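Local structure of dihydroorotase (Campylobacter jejuni subsp. jejuni, 3PNU) at residues H36-D39 against N40-E44; P61-I64 against P65-N69; D220-G223 against G224-P228; Q343-P346 against Y347-E351. The protein probably catalyses the reversible cyclisation of N-carbamoyl-L-aspartate to dihydroorotate in de novo pyrimidine synthesis, using two zinc ions per subunit. All blocks are in the same frame, centred on the assembly; numbering follows the deposited sequence. Where two conformers were deposited one is given.

Contact 1 (H36-D39 against N40-E44). With ZN (zinc ion), chain D.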
loop_
_atom_site.group_PDB
_atom_site.type_symbol
_atom_site.label_atom_id
_atom_site.label_comp_id
_atom_site.label_asym_id
_atom_site.label_seq_id
_atom_site.Cartn_x
_atom_site.Cartn_y
_atom_site.Cartn_z
ATOM N N HIS A 36 -8.724 7.331 -19.829
ATOM C CA HIS A 36 -7.901 8.562 -19.778
ATOM C C HIS A 36 -6.950 8.580 -20.970
ATOM O O HIS A 36 -6.134 7.674 -21.127
ATOM C CB HIS A 36 -7.098 8.628 -18.479
ATOM C CG HIS A 36 -7.947 8.792 -17.269
ATOM N ND1 HIS A 36 -8.408 10.024 -16.844
ATOM C CD2 HIS A 36 -8.437 7.884 -16.402
ATOM C CE1 HIS A 36 -9.149 9.857 -15.765
ATOM N NE2 HIS A 36 -9.181 8.570 -15.477
ATOM N N LEU A 37 -7.069 9.604 -21.811
ATOM C CA LEU A 37 -6.230 9.746 -23.015
ATOM C C LEU A 37 -5.230 10.903 -22.916
ATOM O O LEU A 37 -4.463 11.161 -23.850
ATOM C CB LEU A 37 -7.112 9.989 -24.247
ATOM C CG LEU A 37 -7.976 8.847 -24.764
ATOM C CD1 LEU A 37 -8.816 9.330 -25.967
ATOM C CD2 LEU A 37 -7.108 7.662 -25.131
ATOM N N ARG A 38 -5.258 11.615 -21.795
ATOM C CA ARG A 38 -4.340 12.728 -21.569
ATOM C C ARG A 38 -4.460 13.788 -22.675
ATOM O O ARG A 38 -5.576 14.154 -23.062
ATOM C CB ARG A 38 -2.904 12.212 -21.442
ATOM C CG ARG A 38 -2.712 11.144 -20.378
ATOM C CD ARG A 38 -3.246 11.587 -18.998
ATOM N NE ARG A 38 -2.975 10.559 -18.000
ATOM C CZ ARG A 38 -3.517 10.519 -16.788
ATOM N NH1 ARG A 38 -4.392 11.441 -16.410
ATOM N NH2 ARG A 38 -3.192 9.535 -15.957
ATOM N N ASP A 39 -3.334 14.292 -23.187
ATOM C CA ASP A 39 -3.413 15.318 -24.219
ATOM C C ASP A 39 -2.091 15.512 -24.942
ATOM O O ASP A 39 -1.106 14.839 -24.657
ATOM C CB ASP A 39 -3.826 16.646 -23.576
ATOM C CG ASP A 39 -4.534 17.560 -24.545
ATOM O OD1 ASP A 39 -4.632 17.179 -25.726
ATOM O OD2 ASP A 39 -5.019 18.639 -24.124
ATOM N N ASN A 40 -2.102 16.432 -25.904
ATOM C CA ASN A 40 -0.915 16.818 -26.633
ATOM C C ASN A 40 -0.185 15.589 -27.138
ATOM O O ASN A 40 -0.807 14.714 -27.736
ATOM C CB ASN A 40 -0.029 17.674 -25.727
ATOM C CG ASN A 40 -0.790 18.815 -25.081
ATOM O OD1 ASN A 40 -1.741 19.360 -25.653
ATOM N ND2 ASN A 40 -0.374 19.186 -23.877
ATOM N N GLN A 41 1.114 15.494 -26.866
ATOM C CA GLN A 41 1.916 14.383 -27.370
ATOM C C GLN A 41 1.560 13.018 -26.779
ATOM O O GLN A 41 1.628 12.001 -27.472
ATOM C CB GLN A 41 3.416 14.700 -27.222
ATOM C CG GLN A 41 3.910 15.814 -28.193
ATOM C CD GLN A 41 3.383 17.219 -27.888
ATOM O OE1 GLN A 41 3.377 17.658 -26.739
ATOM N NE2 GLN A 41 2.977 17.942 -28.933
ATOM N N MET A 42 1.174 12.995 -25.508
ATOM C CA MET A 42 0.797 11.739 -24.849
ATOM C C MET A 42 -0.427 11.111 -25.549
ATOM O O MET A 42 -0.483 9.901 -25.806
ATOM C CB MET A 42 0.504 11.980 -23.351
ATOM C CG MET A 42 0.083 10.708 -22.586
ATOM S SD MET A 42 1.327 9.406 -22.523
ATOM C CE MET A 42 2.517 10.182 -21.408
ATOM N N LEU A 43 -1.403 11.957 -25.845
ATOM C CA LEU A 43 -2.595 11.519 -26.540
ATOM C C LEU A 43 -2.239 10.812 -27.848
ATOM O O LEU A 43 -2.724 9.712 -28.100
ATOM C CB LEU A 43 -3.504 12.709 -26.802
ATOM C CG LEU A 43 -4.764 12.432 -27.606
ATOM C CD1 LEU A 43 -5.560 11.261 -27.032
ATOM C CD2 LEU A 43 -5.597 13.699 -27.651
ATOM N N GLU A 44 -1.375 11.433 -28.654
ATOM C CA GLU A 44 -0.953 10.864 -29.952
ATOM C C GLU A 44 -0.325 9.475 -29.820
ATOM O O GLU A 44 -0.369 8.669 -30.756
ATOM C CB GLU A 44 0.036 11.807 -30.670
ATOM C CG GLU A 44 -0.549 13.182 -31.032
ATOM C CD GLU A 44 0.513 14.210 -31.439
ATOM O OE1 GLU A 44 1.686 13.820 -31.674
ATOM O OE2 GLU A 44 0.163 15.417 -31.514
HETATM ZN ZN ZN D . -10.421 7.534 -13.953
HETATM O O HOH W 1 -9.875 6.731 -11.749
#

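Contact 2 (P61-I64 against P65-N69)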
loop_
_atom_site.group_PDB
_atom_site.type_symbol
_atom_site.label_atom_id
_atom_site.label_comp_id
_atom_site.label_asym_id
_atom_site.label_seq_id
_atom_site.Cartn_x
_atom_site.Cartn_y
_atom_site.Cartn_z
ATOM N N PRO A 61 -12.424 13.892 -18.326
ATOM C CA PRO A 61 -12.002 15.248 -18.544
ATOM C C PRO A 61 -10.977 15.794 -17.560
ATOM O O PRO A 61 -10.833 17.024 -17.467
ATOM C CB PRO A 61 -13.311 16.007 -18.320
ATOM C CG PRO A 61 -13.969 15.247 -17.182
ATOM C CD PRO A 61 -13.409 13.836 -17.230
ATOM N N ASN A 62 -10.280 14.925 -16.830
ATOM C CA ASN A 62 -9.320 15.402 -15.823
ATOM C C ASN A 62 -8.017 15.902 -16.448
ATOM O O ASN A 62 -6.944 15.336 -16.239
ATOM C CB ASN A 62 -9.061 14.330 -14.741
ATOM C CG ASN A 62 -8.426 13.087 -15.294
ATOM O OD1 ASN A 62 -8.661 12.723 -16.436
ATOM N ND2 ASN A 62 -7.611 12.415 -14.479
ATOM N N LEU A 63 -8.142 16.960 -17.242
ATOM C CA LEU A 63 -6.999 17.597 -17.881
ATOM C C LEU A 63 -6.610 18.817 -17.059
ATOM O O LEU A 63 -7.341 19.223 -16.149
ATOM C CB LEU A 63 -7.343 18.050 -19.312
ATOM C CG LEU A 63 -7.676 16.985 -20.349
ATOM C CD1 LEU A 63 -8.061 17.662 -21.653
ATOM C CD2 LEU A 63 -6.503 16.030 -20.549
ATOM N N ILE A 64 -5.464 19.403 -17.397
ATOM C CA ILE A 64 -4.963 20.588 -16.717
ATOM C C ILE A 64 -4.962 21.735 -17.716
ATOM O O ILE A 64 -4.125 21.776 -18.615
ATOM C CB ILE A 64 -3.531 20.386 -16.240
ATOM C CG1 ILE A 64 -3.384 19.041 -15.516
ATOM C CG2 ILE A 64 -3.111 21.561 -15.356
ATOM C CD1 ILE A 64 -1.948 18.665 -15.223
ATOM N N PRO A 65 -5.923 22.654 -17.597
ATOM C CA PRO A 65 -7.007 22.683 -16.619
ATOM C C PRO A 65 -8.118 21.726 -17.037
ATOM O O PRO A 65 -8.136 21.263 -18.179
ATOM C CB PRO A 65 -7.491 24.132 -16.671
ATOM C CG PRO A 65 -7.210 24.576 -18.075
ATOM C CD PRO A 65 -6.063 23.714 -18.605
ATOM N N PRO A 66 -9.043 21.422 -16.123
ATOM C CA PRO A 66 -10.090 20.472 -16.482
ATOM C C PRO A 66 -11.144 21.034 -17.436
ATOM O O PRO A 66 -11.537 22.197 -17.330
ATOM C CB PRO A 66 -10.715 20.100 -15.123
ATOM C CG PRO A 66 -9.822 20.759 -14.067
ATOM C CD PRO A 66 -9.198 21.912 -14.747
ATOM N N LEU A 67 -11.601 20.182 -18.347
ATOM C CA LEU A 67 -12.597 20.564 -19.330
ATOM C C LEU A 67 -13.877 21.022 -18.652
ATOM O O LEU A 67 -14.607 20.206 -18.094
ATOM C CB LEU A 67 -12.881 19.393 -20.271
ATOM C CG LEU A 67 -11.635 18.832 -20.965
ATOM C CD1 LEU A 67 -12.029 17.707 -21.880
ATOM C CD2 LEU A 67 -10.896 19.925 -21.730
ATOM N N CYS A 68 -14.144 22.332 -18.702
ATOM C CA CYS A 68 -15.340 22.914 -18.082
ATOM C C CYS A 68 -16.167 23.803 -19.022
ATOM O O CYS A 68 -17.029 24.555 -18.560
ATOM C CB CYS A 68 -14.963 23.691 -16.809
ATOM S SG CYS A 68 -14.318 22.654 -15.432
ATOM N N ASN A 69 -15.914 23.726 -20.331
ATOM C CA ASN A 69 -16.710 24.483 -21.314
ATOM C C ASN A 69 -16.686 23.792 -22.675
ATOM O O ASN A 69 -15.752 23.053 -22.985
ATOM C CB ASN A 69 -16.278 25.958 -21.397
ATOM C CG ASN A 69 -14.888 26.137 -21.969
ATOM O OD1 ASN A 69 -14.586 25.673 -23.072
ATOM N ND2 ASN A 69 -14.038 26.839 -21.230
#

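Contact 3 (D220-G223 against G224-P228)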
loop_
_atom_site.group_PDB
_atom_site.type_symbol
_atom_site.label_atom_id
_atom_site.label_comp_id
_atom_site.label_asym_id
_atom_site.label_seq_id
_atom_site.Cartn_x
_atom_site.Cartn_y
_atom_site.Cartn_z
ATOM N N ASP A 220 -1.136 -7.961 -3.798
ATOM C CA ASP A 220 -0.320 -7.851 -5.006
ATOM C C ASP A 220 0.404 -6.546 -5.026
ATOM O O ASP A 220 1.489 -6.448 -5.587
ATOM C CB ASP A 220 -1.197 -7.961 -6.259
ATOM C CG ASP A 220 -1.897 -9.294 -6.351
ATOM O OD1 ASP A 220 -1.197 -10.319 -6.319
ATOM O OD2 ASP A 220 -3.138 -9.331 -6.460
ATOM N N VAL A 221 -0.191 -5.532 -4.407
ATOM C CA VAL A 221 0.408 -4.218 -4.383
ATOM C C VAL A 221 1.444 -4.059 -3.271
ATOM O O VAL A 221 2.480 -3.439 -3.491
ATOM C CB VAL A 221 -0.668 -3.103 -4.217
ATOM C CG1 VAL A 221 -0.021 -1.719 -4.296
ATOM C CG2 VAL A 221 -1.739 -3.219 -5.271
ATOM N N ILE A 222 1.174 -4.579 -2.075
ATOM C CA ILE A 222 2.120 -4.420 -0.962
ATOM C C ILE A 222 2.318 -5.635 -0.069
ATOM O O ILE A 222 2.944 -5.520 0.956
ATOM C CB ILE A 222 1.762 -3.222 -0.029
ATOM C CG1 ILE A 222 0.371 -3.392 0.573
ATOM C CG2 ILE A 222 1.885 -1.891 -0.749
ATOM C CD1 ILE A 222 -0.014 -2.304 1.505
ATOM N N GLY A 223 1.813 -6.795 -0.456
ATOM C CA GLY A 223 1.964 -8.003 0.357
ATOM C C GLY A 223 3.389 -8.519 0.378
ATOM O O GLY A 223 3.879 -8.942 1.416
ATOM N N GLY A 224 4.044 -8.514 -0.777
ATOM C CA GLY A 224 5.439 -8.960 -0.884
ATOM C C GLY A 224 6.289 -7.733 -1.083
ATOM O O GLY A 224 6.571 -7.010 -0.137
ATOM N N LYS A 225 6.690 -7.482 -2.321
ATOM C CA LYS A 225 7.455 -6.278 -2.628
ATOM C C LYS A 225 6.481 -5.220 -3.102
ATOM O O LYS A 225 5.430 -5.525 -3.642
ATOM C CB LYS A 225 8.522 -6.531 -3.696
ATOM C CG LYS A 225 9.619 -7.497 -3.258
ATOM C CD LYS A 225 10.823 -7.506 -4.238
ATOM C CE LYS A 225 11.998 -8.327 -3.657
ATOM N NZ LYS A 225 13.261 -8.236 -4.463
ATOM N N MET A 226 6.829 -3.968 -2.899
ATOM C CA MET A 226 5.951 -2.899 -3.298
ATOM C C MET A 226 5.921 -2.920 -4.821
ATOM O O MET A 226 6.979 -2.850 -5.442
ATOM C CB MET A 226 6.473 -1.564 -2.779
ATOM C CG MET A 226 5.382 -0.566 -2.626
ATOM S SD MET A 226 5.926 0.980 -1.931
ATOM C CE MET A 226 4.394 1.458 -1.130
ATOM N N ASN A 227 4.731 -3.027 -5.422
ATOM C CA ASN A 227 4.625 -3.073 -6.882
ATOM C C ASN A 227 3.894 -1.860 -7.425
ATOM O O ASN A 227 2.708 -1.921 -7.687
ATOM C CB ASN A 227 3.945 -4.356 -7.343
ATOM C CG ASN A 227 3.974 -4.526 -8.866
ATOM O OD1 ASN A 227 4.305 -3.592 -9.617
ATOM N ND2 ASN A 227 3.625 -5.724 -9.323
ATOM N N PRO A 228 4.620 -0.760 -7.634
ATOM C CA PRO A 228 4.027 0.496 -8.119
ATOM C C PRO A 228 3.233 0.416 -9.415
ATOM O O PRO A 228 2.357 1.255 -9.642
ATOM C CB PRO A 228 5.237 1.431 -8.282
ATOM C CG PRO A 228 6.403 0.529 -8.430
ATOM C CD PRO A 228 6.091 -0.692 -7.591
HETATM O O HOH W 2 3.772 -7.292 -3.304
#

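Contact 4 (Q343-P346 against Y347-E351)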
loop_
_atom_site.group_PDB
_atom_site.type_symbol
_atom_site.label_atom_id
_atom_site.label_comp_id
_atom_site.label_asym_id
_atom_site.label_seq_id
_atom_site.Cartn_x
_atom_site.Cartn_y
_atom_site.Cartn_z
ATOM N N GLN A 343 7.233 7.871 -23.001
ATOM C CA GLN A 343 7.439 6.428 -22.929
ATOM C C GLN A 343 6.623 5.947 -21.736
ATOM O O GLN A 343 6.782 6.445 -20.623
ATOM C CB GLN A 343 8.921 6.075 -22.823
ATOM C CG GLN A 343 9.664 6.794 -21.713
ATOM C CD GLN A 343 11.179 6.646 -21.826
ATOM O OE1 GLN A 343 11.694 6.153 -22.830
ATOM N NE2 GLN A 343 11.896 7.088 -20.795
ATOM N N VAL A 344 5.737 4.992 -21.986
ATOM C CA VAL A 344 4.817 4.497 -20.974
ATOM C C VAL A 344 4.960 3.009 -20.767
ATOM O O VAL A 344 5.151 2.268 -21.722
ATOM C CB VAL A 344 3.367 4.788 -21.407
ATOM C CG1 VAL A 344 2.388 4.213 -20.415
ATOM C CG2 VAL A 344 3.149 6.310 -21.578
ATOM N N VAL A 345 4.862 2.583 -19.506
ATOM C CA VAL A 345 4.948 1.179 -19.150
ATOM C C VAL A 345 3.528 0.643 -19.119
ATOM O O VAL A 345 2.680 1.151 -18.393
ATOM C CB VAL A 345 5.591 0.951 -17.759
ATOM C CG1 VAL A 345 5.737 -0.551 -17.493
ATOM C CG2 VAL A 345 6.961 1.656 -17.650
ATOM N N PRO A 346 3.261 -0.397 -19.903
ATOM C CA PRO A 346 1.925 -0.965 -19.938
ATOM C C PRO A 346 1.703 -1.979 -18.850
ATOM O O PRO A 346 2.658 -2.453 -18.256
ATOM C CB PRO A 346 1.905 -1.688 -21.281
ATOM C CG PRO A 346 3.284 -2.210 -21.398
ATOM C CD PRO A 346 4.180 -1.126 -20.791
ATOM N N TYR A 347 0.428 -2.296 -18.621
ATOM C CA TYR A 347 -0.000 -3.287 -17.658
ATOM C C TYR A 347 0.383 -4.633 -18.226
ATOM O O TYR A 347 0.457 -4.788 -19.449
ATOM C CB TYR A 347 -1.523 -3.188 -17.456
ATOM C CG TYR A 347 -2.125 -4.242 -16.536
ATOM C CD1 TYR A 347 -1.763 -4.312 -15.199
ATOM C CD2 TYR A 347 -3.076 -5.140 -16.990
ATOM C CE1 TYR A 347 -2.309 -5.269 -14.349
ATOM C CE2 TYR A 347 -3.638 -6.100 -16.131
ATOM C CZ TYR A 347 -3.242 -6.142 -14.807
ATOM O OH TYR A 347 -3.756 -7.072 -13.936
ATOM N N MET A 348 0.638 -5.609 -17.360
ATOM C CA MET A 348 1.037 -6.935 -17.817
ATOM C C MET A 348 2.348 -6.867 -18.642
ATOM O O MET A 348 2.696 -7.814 -19.338
ATOM C CB MET A 348 -0.089 -7.543 -18.652
ATOM C CG MET A 348 -1.313 -7.996 -17.864
ATOM S SD MET A 348 -1.130 -9.650 -17.183
ATOM C CE MET A 348 -2.682 -9.869 -16.296
ATOM N N ALA A 349 3.067 -5.743 -18.563
ATOM C CA ALA A 349 4.329 -5.568 -19.287
ATOM C C ALA A 349 5.177 -6.841 -19.203
ATOM O O ALA A 349 5.227 -7.491 -18.157
ATOM C CB ALA A 349 5.097 -4.391 -18.725
ATOM N N GLY A 350 5.817 -7.211 -20.311
ATOM C CA GLY A 350 6.664 -8.419 -20.369
ATOM C C GLY A 350 5.970 -9.758 -20.153
ATOM O O GLY A 350 6.618 -10.801 -20.110
ATOM N N GLU A 351 4.651 -9.739 -20.016
ATOM C CA GLU A 351 3.884 -10.961 -19.797
ATOM C C GLU A 351 3.502 -11.642 -21.119
ATOM O O GLU A 351 3.455 -10.994 -22.179
ATOM C CB GLU A 351 2.622 -10.640 -18.985
ATOM C CG GLU A 351 2.882 -10.297 -17.524
ATOM C CD GLU A 351 3.243 -11.530 -16.690
ATOM O OE1 GLU A 351 2.504 -12.540 -16.762
ATOM O OE2 GLU A 351 4.246 -11.483 -15.943
#

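Contact 1 (H36-D39 against N40-E44)
The backbone O of Asp-39 receives the N-H of Leu-43 at 3.1 Å, an i to i+4 helical bond that is nearly straight at hydrogen (170°). Asp-39 also turns its carboxylate onto the next residue: CG lies anti to the backbone N (chi1 -154°), and OD1 accepts a weak bond from Asn-40 N at 2.6 Å. The Asn-40 amide is stacked on this carboxylate, the two planes only 21° apart, with Asn-40 OD1 3.5 Å from Asp-39 CG. The other carboxylate oxygen, OD2, forms a salt bridge with Arg-79 of helix 70-84, so the carboxylate has a partner on each oxygen. This is a beta-alpha connection of the TIM barrel: strand 31-35 carries His-34, the loop carries His-36, and together they form the His-X-His pair of the amidohydrolases. His-36 NE2 binds zinc at 2.2 Å, in a site shared with His-34, carboxylated Lys-116, Asp-261 and a water. Further along the loop, Leu-37 CB meets Leu-43 CD1 at 3.4 Å, the two leucine side chains crossing at a slant. Arg-38 runs alongside Met-42, CB to CG 3.5 Å, before its chain bends at chi2 and carries the guanidinium away from the helix to Pro-264 O, beside predicted substrate-binding residues.

Contact 2 (P61-I64 against P65-N69)
Leu-63 and Leu-67 slant across one another at their branched ends, Leu-63 CD1 lying 3.6 Å from Leu-67 CD2. In both residues CG sits beside the backbone N, anti to the carbonyl carbon (chi1 -65° and -55°), and the rest of the chain is extended, which brings the methyl groups together on the side of the loop that meets helix 70-84. Leu-67 also faces Pro-61. Here the meeting is at the root of each side chain, CB to CB at 3.9 Å, while Leu-67 CD1 reaches back towards both Pro-61 and Leu-63. Tyr-76 of helix 70-84 packs against the two leucines, and Leu-73 adds to the cover over Leu-67. The segment is the loop that follows strand 56-59 of the barrel and leads into helix 70-84. It opens with an inverse gamma turn centred on Asn-62, in which Leu-63 N bonds to Pro-61 O at 2.7 Å. The same carbonyl oxygen takes a weak bond from Leu-67 N at 3.4 Å, drawing the bend shut. At its far end the peptide bond between Ile-64 and Pro-65 is cis, and the two CA atoms are therefore only 2.9 Å apart. Asn-62, predicted to bind substrate, turns away from the bend; its OD1 is weakly hydrogen-bonded to ND1 of zinc ligand His-36, and its ND2 donates to Thr-124 O. Asn-69 N-caps helix 70-84, its OD1 accepting from Asp-72 N.

Contact 3 (D220-G223 against G224-P228)
With CG1 of Ile-222 lodged between the backbone N and the carbonyl carbon (chi1 59°), the other branch, CG2, falls beside the backbone N, next to Met-226 CG. Met-226 answers with CG anti to its own N (chi1 -155°) and an extended chain, so the two side chains run alongside one another in the same direction. Their approach is loose, Ile-222 CG2 to Met-226 CG being 4.2 Å. The backbone does more of the work: Asn-227 N donates to Val-221 O at 3.0 Å, an almost straight bond (167°). A CA-H...O contact from Met-226 CA at 3.5 Å reaches the same oxygen. Thus the chain, after a wider pi-type turn at 220-223, doubles back over the end of its helix. Water 2 sits within the bend, accepting from Gly-224 N at 2.8 Å, with a weak bond possible to Asp-220 O. The second subunit lies against this turn: its Lys-233 donates to the carbonyl oxygens of Gly-223 and Gly-224, its Arg-165 also to Gly-223 O, and its Met-226 packs on Met-226 here. The bend thus forms part of the homodimer interface, linking the short helix 218-223, which follows barrel strand 205-209, to the loop that runs on towards helix 239-250.

Contact 4 (Q343-P346 against Y347-E351)
Pro-346 sets its ring against the methyl of Ala-349, CG to CB at 3.9 Å, with CD of the ring almost as near. From the preceding residue Val-345 reaches the same methyl group with one branch, CG1, at 4.1 Å. That branch lies anti to the backbone N (chi1 -176°), which puts it beside the carbonyl carbon, on the side of Ala-349 CB. Ala-349 CB points back at the segment before it and also comes within 3.2 Å of Pro-346 O. A type II beta turn from Pro-346 to Ala-349 accounts for this proximity: it is closed by a weak bond from Ala-349 N to Pro-346 O at 3.3 Å, distinctly bent at hydrogen (134°). Met-348, third in the turn, takes the positive phi that a type II turn requires there, and its side chain projects away. A second type II turn, Met-348 to Glu-351, overlaps the first by two residues, with Gly-350 in the corresponding place. Tyr-347 at the first corner points its side chain away from the 343-346 segment into buried surroundings, where it packs on Val-279, while its backbone bonds with Phe-280. The paired turns carry the chain from strand 343-344, the partner of strand 337-338 in a small antiparallel ribbon, to strand 352-357 in the separate antiparallel sheet. Gly-350 and Glu-351 pair through their backbones with Val-333. Across the turn itself the chemistry is apolar contact plus one weak backbone bond, without charged groups, which suggests that its shape depends substantially on backbone conformation and on the partners around it.

How the contacts relate
The four contacts follow one another along the chain. Contacts 1 and 2 occupy successive barrel loops, after strands 31-35 and 56-59, and share helix 70-84 as a neighbour; their centres are about 13 Å apart, and Leu-63 touches Arg-38 and Asp-39. Both contribute residues to the zinc or predicted substrate site. Contact 4, in the C-terminal part, lies about 17 Å from contact 1 between centres, joined where Met-42 SD meets Val-344 CG2. Contact 3, where the second subunit docks, is about 16 Å from contact 4 between centres without touching it, and about 32 Å from contact 2. The set therefore runs from the metal site to the dimer interface.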